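Local structure of putative beta-glucosidase (Bifidobacterium adolescentis, 5WAB) at residues L12-K17 and Y262-G267; A18-G23 and G280-V285; Q192-M197 and N286-A291. The protein hydrolyses beta-glucosides as a family 3 glycoside hydrolase, and probably also releases terminal arabinopyranosyl groups from ginsenoside Rb2. All coordinates share one frame; numbering follows the deposited sequence.

Contact 1 of 3, residues L12-K17 and Y262-G267; sequences LTLEEK and YAARDG
L14 meets the far helix with both of its methyl branches, each on a different residue. CD1 lies 3.8 Å from CB of A264, an apolar touch, while CD2 comes to 3.7 Å from NE of R265 and also brushes that arginine's CG, approaching the guanidinium at a slant. The fork can straddle the two neighbours because CG stands anti to the backbone N (chi1 177°), which carries the isobutyl group outward to the other segment. Alongside these leucine contacts runs a salt bridge: OE2 of E15 is 3.2 Å from NH2 of R265. The carboxylate oxygen sits at the edge of the guanidinium, near its plane, yet the two flat groups are turned 73° apart, so a single oxygen faces a single nitrogen instead of the paired side-on match of two coplanar groups. R265 gets there with a chain extended from CG to NE, and E15 by a bend at chi2 (85°).

What positions the first shell is the start of the short helix. T13 and E16 form a capping box: E16 N donates to T13 OG1 at 3.3 Å, and T13 N returns a bond to E16 OE1 at 3.0 Å. E16 OE1 also has a salt bridge to K35, fixing the cap to the following loop.

The contact lies at the surface of the N-terminal domain, where helix 14-19 meets the C-terminal end of helix 257-265. Helix 271-292 underpins both, its L274 touching L14 and A264 alike, while its D275 pairs with K17.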
# COMPACT_ATOMS: atom_id res chain seq x y z
N LEU A 12 -2.37 -29.48 26.59
CA LEU A 12 -3.43 -28.60 27.07
C LEU A 12 -4.73 -29.36 27.30
O LEU A 12 -5.06 -30.31 26.58
CB LEU A 12 -3.68 -27.48 26.06
CG LEU A 12 -2.41 -26.71 25.70
CD1 LEU A 12 -2.69 -25.68 24.63
CD2 LEU A 12 -1.78 -26.08 26.94
N THR A 13 -5.48 -28.92 28.31
CA THR A 13 -6.85 -29.38 28.49
C THR A 13 -7.75 -28.69 27.46
O THR A 13 -7.33 -27.80 26.72
CB THR A 13 -7.35 -29.09 29.90
OG1 THR A 13 -7.51 -27.68 30.08
CG2 THR A 13 -6.36 -29.59 30.94
N LEU A 14 -9.01 -29.14 27.40
CA LEU A 14 -9.96 -28.51 26.49
C LEU A 14 -10.13 -27.03 26.81
O LEU A 14 -10.14 -26.19 25.90
CB LEU A 14 -11.30 -29.22 26.55
CG LEU A 14 -12.42 -28.63 25.69
CD1 LEU A 14 -12.07 -28.70 24.22
CD2 LEU A 14 -13.71 -29.38 25.96
N GLU A 15 -10.26 -26.68 28.10
CA GLU A 15 -10.45 -25.29 28.47
C GLU A 15 -9.24 -24.45 28.08
O GLU A 15 -9.38 -23.28 27.68
CB GLU A 15 -10.73 -25.16 29.96
CG GLU A 15 -12.09 -25.69 30.40
CD GLU A 15 -12.08 -27.18 30.67
OE1 GLU A 15 -11.04 -27.84 30.42
OE2 GLU A 15 -13.11 -27.70 31.14
N GLU A 16 -8.03 -25.02 28.21
CA GLU A 16 -6.83 -24.30 27.80
C GLU A 16 -6.76 -24.15 26.29
O GLU A 16 -6.32 -23.11 25.78
CB GLU A 16 -5.59 -25.00 28.35
CG GLU A 16 -5.49 -24.86 29.86
CD GLU A 16 -4.44 -25.77 30.47
OE1 GLU A 16 -4.06 -26.77 29.82
OE2 GLU A 16 -3.99 -25.48 31.60
N LYS A 17 -7.17 -25.18 25.55
CA LYS A 17 -7.20 -25.06 24.09
C LYS A 17 -8.14 -23.94 23.65
O LYS A 17 -7.77 -23.10 22.82
CB LYS A 17 -7.64 -26.38 23.46
CG LYS A 17 -6.67 -27.52 23.60
CD LYS A 17 -7.24 -28.74 22.89
CE LYS A 17 -6.40 -29.96 23.12
NZ LYS A 17 -7.00 -31.16 22.48
N TYR A 262 -18.18 -25.66 24.91
CA TYR A 262 -19.47 -26.31 24.74
C TYR A 262 -19.60 -26.90 23.34
O TYR A 262 -20.03 -28.05 23.18
CB TYR A 262 -20.59 -25.32 25.02
CG TYR A 262 -20.65 -24.89 26.47
CD1 TYR A 262 -20.26 -25.75 27.49
CD2 TYR A 262 -21.07 -23.61 26.81
CE1 TYR A 262 -20.31 -25.35 28.81
CE2 TYR A 262 -21.11 -23.20 28.13
CZ TYR A 262 -20.73 -24.08 29.13
OH TYR A 262 -20.77 -23.67 30.44
N ALA A 263 -19.25 -26.12 22.32
CA ALA A 263 -19.36 -26.58 20.94
C ALA A 263 -18.40 -27.72 20.64
O ALA A 263 -18.72 -28.61 19.84
CB ALA A 263 -19.11 -25.41 19.97
N ALA A 264 -17.22 -27.72 21.27
CA ALA A 264 -16.29 -28.83 21.10
C ALA A 264 -16.79 -30.11 21.75
O ALA A 264 -16.31 -31.20 21.40
CB ALA A 264 -14.93 -28.46 21.69
N ARG A 265 -17.73 -30.01 22.69
CA ARG A 265 -18.26 -31.18 23.39
C ARG A 265 -19.51 -31.75 22.74
O ARG A 265 -19.78 -32.94 22.90
CB ARG A 265 -18.59 -30.83 24.84
CG ARG A 265 -17.40 -30.72 25.75
CD ARG A 265 -17.85 -30.21 27.11
NE ARG A 265 -16.73 -29.96 28.00
CZ ARG A 265 -16.80 -29.20 29.08
NH1 ARG A 265 -17.95 -28.61 29.40
NH2 ARG A 265 -15.73 -29.01 29.84
N ASP A 266 -20.28 -30.94 22.02
CA ASP A 266 -21.53 -31.42 21.44
C ASP A 266 -21.49 -31.52 19.91
O ASP A 266 -22.54 -31.60 19.27
CB ASP A 266 -22.70 -30.54 21.90
CG ASP A 266 -22.55 -29.09 21.48
OD1 ASP A 266 -21.74 -28.78 20.58
OD2 ASP A 266 -23.27 -28.25 22.06
N GLY A 267 -20.29 -31.54 19.33
CA GLY A 267 -20.14 -31.84 17.92
C GLY A 267 -20.30 -30.69 16.95
O GLY A 267 -20.34 -30.94 15.74

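Contact 2 of 3, residues A18-G23 and G280-V285; sequences ASLTSG and GMVDLV
L20 and M281 bring their backbones within 6.5 Å, CA to CA, where the end of a short N-terminal helix turns off against one side of the long helix 271-292 of the family 3 N-terminal domain, which is of the TIM-barrel class. Segment 280-285 is helical throughout. Segment 18-23 leaves its helix through a type I beta turn from S19 to S22, with S22 N bonded to S19 O at 3.3 Å, and the turn presents both the side chain and the carbonyl of L20 to the long helix.

The side chains meet through apolar atoms, and one methylene also rests on a backbone carbonyl. L20 CD1 lies 3.7 Å from V282 CG2, the two side chains meeting at a slant. Nearer the backbone the leucine and methionine approach root to root, L20 CB to M281 CB at 4.2 Å. M281 is bent at chi2 (-46°) and again at chi3 (-59°), which keeps the chain compact; M281 CG packs against L20 O at 3.4 Å, a van der Waals touch. All three residues are buried. T21 and S22 start away from the long helix, toward other parts of the domain: T21 touches I260 of helix 257-265 and S22 OG bonds to D257, while the backbones of T21 and G23 are tied to E250. The chain is thus pinned on a second side as it leaves the helix.

Just before the turn, A18 O accepts T21 N at 3.1 Å; T21 OG1 also approaches A18 O, but its modelled 2.5 Å is suspiciously short and that length is doubtful.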
# COMPACT_ATOMS: atom_id res chain seq x y z
N ALA A 18 -9.36 -23.92 24.20
CA ALA A 18 -10.33 -22.92 23.80
C ALA A 18 -9.90 -21.51 24.21
O ALA A 18 -10.21 -20.55 23.49
CB ALA A 18 -11.70 -23.24 24.40
N SER A 19 -9.20 -21.37 25.33
CA SER A 19 -8.78 -20.03 25.74
C SER A 19 -7.80 -19.43 24.73
O SER A 19 -7.79 -18.22 24.53
CB SER A 19 -8.16 -20.04 27.14
OG SER A 19 -6.94 -20.76 27.17
N LEU A 20 -6.99 -20.27 24.09
CA LEU A 20 -6.02 -19.77 23.13
C LEU A 20 -6.67 -19.14 21.91
O LEU A 20 -6.01 -18.38 21.19
CB LEU A 20 -5.10 -20.90 22.67
CG LEU A 20 -4.09 -21.45 23.68
CD1 LEU A 20 -3.27 -22.53 23.00
CD2 LEU A 20 -3.19 -20.35 24.21
N THR A 21 -7.95 -19.42 21.66
CA THR A 21 -8.64 -18.92 20.48
C THR A 21 -9.18 -17.51 20.67
O THR A 21 -9.95 -17.03 19.82
CB THR A 21 -9.76 -19.89 20.09
OG1 THR A 21 -10.77 -19.90 21.10
CG2 THR A 21 -9.20 -21.29 19.96
N SER A 22 -8.79 -16.83 21.75
CA SER A 22 -9.10 -15.43 21.98
C SER A 22 -8.05 -14.86 22.91
O SER A 22 -7.55 -15.55 23.80
CB SER A 22 -10.50 -15.24 22.58
OG SER A 22 -10.55 -15.75 23.89
N GLY A 23 -7.72 -13.59 22.70
CA GLY A 23 -6.62 -12.98 23.44
C GLY A 23 -6.87 -12.94 24.93
O GLY A 23 -7.99 -13.11 25.42
N GLY A 280 -1.96 -23.64 16.17
CA GLY A 280 -1.41 -22.50 15.46
C GLY A 280 -1.04 -21.37 16.41
O GLY A 280 -0.01 -20.72 16.24
N MET A 281 -1.88 -21.14 17.43
CA MET A 281 -1.58 -20.11 18.42
C MET A 281 -0.36 -20.49 19.25
O MET A 281 0.39 -19.60 19.68
CB MET A 281 -2.79 -19.87 19.31
CG MET A 281 -3.99 -19.31 18.57
SD MET A 281 -3.58 -17.94 17.47
CE MET A 281 -2.87 -16.75 18.62
N VAL A 282 -0.16 -21.79 19.50
CA VAL A 282 1.06 -22.25 20.16
C VAL A 282 2.26 -22.02 19.25
O VAL A 282 3.31 -21.56 19.70
CB VAL A 282 0.93 -23.73 20.57
CG1 VAL A 282 2.22 -24.21 21.21
CG2 VAL A 282 -0.23 -23.92 21.52
N ASP A 283 2.12 -22.33 17.96
CA ASP A 283 3.21 -22.13 17.01
C ASP A 283 3.60 -20.67 16.91
O ASP A 283 4.79 -20.35 16.76
CB ASP A 283 2.83 -22.66 15.63
CG ASP A 283 2.71 -24.17 15.58
OD1 ASP A 283 3.38 -24.84 16.39
OD2 ASP A 283 1.96 -24.68 14.74
N LEU A 284 2.62 -19.76 16.98
CA LEU A 284 2.93 -18.33 16.95
C LEU A 284 3.80 -17.94 18.13
O LEU A 284 4.78 -17.20 17.98
CB LEU A 284 1.64 -17.52 16.95
CG LEU A 284 1.88 -16.01 17.02
CD1 LEU A 284 2.70 -15.54 15.82
CD2 LEU A 284 0.56 -15.27 17.10
N VAL A 285 3.46 -18.42 19.33
CA VAL A 285 4.28 -18.13 20.50
C VAL A 285 5.69 -18.68 20.31
O VAL A 285 6.68 -18.00 20.60
CB VAL A 285 3.61 -18.69 21.77
CG1 VAL A 285 4.59 -18.69 22.94
CG2 VAL A 285 2.38 -17.86 22.13

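Contact 3 of 3, residues Q192-M197 and N286-A291; sequences QPWTIM and NKTRSA
The indole of W194 offers one face to the aliphatic chain of K287. K287 CD hangs 3.8 Å from the centroid of the five-membered ring and only 7° off its normal, a CH-pi contact set almost squarely over the pyrrole. Nearer the helix, K287 CB stands 3.9 Å above the same plane but displaced toward the rim of the benzene part. Beyond CG the lysine is fully extended, which draws it across the ring and brings NZ 3.1 Å from a water oxygen, a weak bond; that water makes a second weak bond to Q192 O.

The six-membered ring runs on to the helix backbone, its CZ3 3.5 Å from K287 O. Beside it T288 sets CG2 3.7 Å from CE3, coming in obliquely. With chi1 at 63° the threonine turns this methyl to the indole while its hydroxyl bonds to the carbonyl of L284, one turn back. Were W194 an alanine, the methylenes of K287 would probably lose the face they lie on and a gap would open beside T288.

W194 is itself held by bonds of its backbone to Q144 and I228, and its side chain also touches L284. It stands just before strand 195-198, one of the parallel strands, so the packing of helix 271-292 on this strand's entrance is the helix-over-strand layering of a TIM-barrel-like alpha/beta domain.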
# COMPACT_ATOMS: atom_id res chain seq x y z
N GLN A 192 5.84 -15.24 4.59
CA GLN A 192 4.85 -16.11 5.20
C GLN A 192 4.49 -15.41 6.49
O GLN A 192 5.10 -15.68 7.54
CB GLN A 192 5.38 -17.53 5.46
CG GLN A 192 5.25 -18.51 4.28
CD GLN A 192 3.83 -19.08 4.12
OE1 GLN A 192 3.00 -18.98 5.03
NE2 GLN A 192 3.56 -19.68 2.97
N PRO A 193 3.54 -14.49 6.45
CA PRO A 193 3.25 -13.70 7.65
C PRO A 193 2.77 -14.60 8.76
O PRO A 193 1.92 -15.47 8.56
CB PRO A 193 2.16 -12.72 7.18
CG PRO A 193 2.14 -12.83 5.68
CD PRO A 193 2.60 -14.21 5.36
N TRP A 194 3.34 -14.41 9.95
CA TRP A 194 2.96 -15.29 11.04
C TRP A 194 1.52 -15.05 11.48
O TRP A 194 0.95 -15.90 12.17
CB TRP A 194 3.96 -15.11 12.20
CG TRP A 194 5.38 -15.47 11.79
CD1 TRP A 194 5.77 -16.12 10.65
CD2 TRP A 194 6.59 -15.22 12.52
NE1 TRP A 194 7.13 -16.28 10.62
CE2 TRP A 194 7.66 -15.74 11.76
CE3 TRP A 194 6.88 -14.61 13.75
CZ2 TRP A 194 8.99 -15.66 12.18
CZ3 TRP A 194 8.19 -14.53 14.17
CH2 TRP A 194 9.23 -15.05 13.38
N THR A 195 0.92 -13.95 11.05
CA THR A 195 -0.43 -13.57 11.46
C THR A 195 -1.09 -12.81 10.30
O THR A 195 -0.42 -12.09 9.56
CB THR A 195 -0.37 -12.72 12.74
OG1 THR A 195 -0.00 -13.55 13.84
CG2 THR A 195 -1.71 -12.08 13.04
N ILE A 196 -2.39 -13.03 10.13
CA ILE A 196 -3.21 -12.29 9.18
C ILE A 196 -4.42 -11.77 9.93
O ILE A 196 -4.98 -12.46 10.79
CB ILE A 196 -3.63 -13.18 7.99
CG1 ILE A 196 -2.44 -13.45 7.08
CG2 ILE A 196 -4.78 -12.53 7.21
CD1 ILE A 196 -2.79 -14.23 5.85
N MET A 197 -4.83 -10.53 9.63
CA MET A 197 -6.03 -9.94 10.21
C MET A 197 -7.12 -9.88 9.15
O MET A 197 -6.92 -9.31 8.08
CB MET A 197 -5.75 -8.53 10.74
CG MET A 197 -6.98 -7.89 11.37
SD MET A 197 -6.66 -6.27 12.11
CE MET A 197 -5.10 -6.58 12.92
N ASN A 286 5.80 -19.90 19.78
CA ASN A 286 7.12 -20.50 19.58
C ASN A 286 7.91 -19.75 18.50
O ASN A 286 9.14 -19.62 18.61
CB ASN A 286 6.98 -21.98 19.24
CG ASN A 286 6.53 -22.80 20.44
OD1 ASN A 286 6.83 -22.46 21.58
ND2 ASN A 286 5.80 -23.89 20.19
N LYS A 287 7.23 -19.26 17.46
CA LYS A 287 7.92 -18.49 16.42
C LYS A 287 8.48 -17.18 16.97
O LYS A 287 9.54 -16.72 16.53
CB LYS A 287 6.98 -18.20 15.25
CG LYS A 287 6.65 -19.40 14.39
CD LYS A 287 5.68 -19.03 13.29
CE LYS A 287 5.23 -20.25 12.50
NZ LYS A 287 4.24 -19.91 11.42
N THR A 288 7.78 -16.57 17.93
CA THR A 288 8.17 -15.28 18.48
C THR A 288 8.90 -15.39 19.81
O THR A 288 9.28 -14.36 20.38
CB THR A 288 6.93 -14.40 18.65
OG1 THR A 288 6.05 -15.02 19.59
CG2 THR A 288 6.21 -14.25 17.33
N ARG A 289 9.11 -16.61 20.31
CA ARG A 289 9.63 -16.81 21.66
C ARG A 289 11.05 -16.25 21.79
O ARG A 289 11.36 -15.55 22.76
CB ARG A 289 9.62 -18.30 22.02
CG ARG A 289 10.06 -18.61 23.44
CD ARG A 289 10.05 -20.12 23.72
NE ARG A 289 8.73 -20.68 23.51
CZ ARG A 289 7.79 -20.77 24.46
NH1 ARG A 289 8.04 -20.33 25.68
NH2 ARG A 289 6.61 -21.29 24.17
N SER A 290 11.91 -16.57 20.83
CA SER A 290 13.31 -16.15 20.92
C SER A 290 13.43 -14.64 21.02
O SER A 290 14.15 -14.12 21.88
CB SER A 290 14.09 -16.68 19.72
OG SER A 290 15.48 -16.62 19.97
N ALA A 291 12.75 -13.90 20.13
CA ALA A 291 12.86 -12.45 20.16
C ALA A 291 12.32 -11.86 21.46
O ALA A 291 12.83 -10.84 21.93
CB ALA A 291 12.14 -11.84 18.96
O HOH W 1 4.06 -18.78 8.54

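How the contacts relate
Helix 271-292 ties the three contacts together: contacts 2 and 3 lie on successive turns of it, and contact 1 is reached through its first turns. Contacts 2 and 3 are the closer pair, with centres 11 Å apart, and they touch through L284, whose CD2 is 3.7 Å from T195 OG1. Contacts 1 and 2 share helix 14-19, their centres 14 Å apart, and join where L12 CD1 packs 3.6 Å from L20 CD1. Contacts 1 and 3 do not meet, their nearest atoms being about 10 Å apart. The touching residues are all buried only in contact 2; contact 1 lies at the surface and contact 3 is partly buried. All three represent structural packing within the N-terminal region.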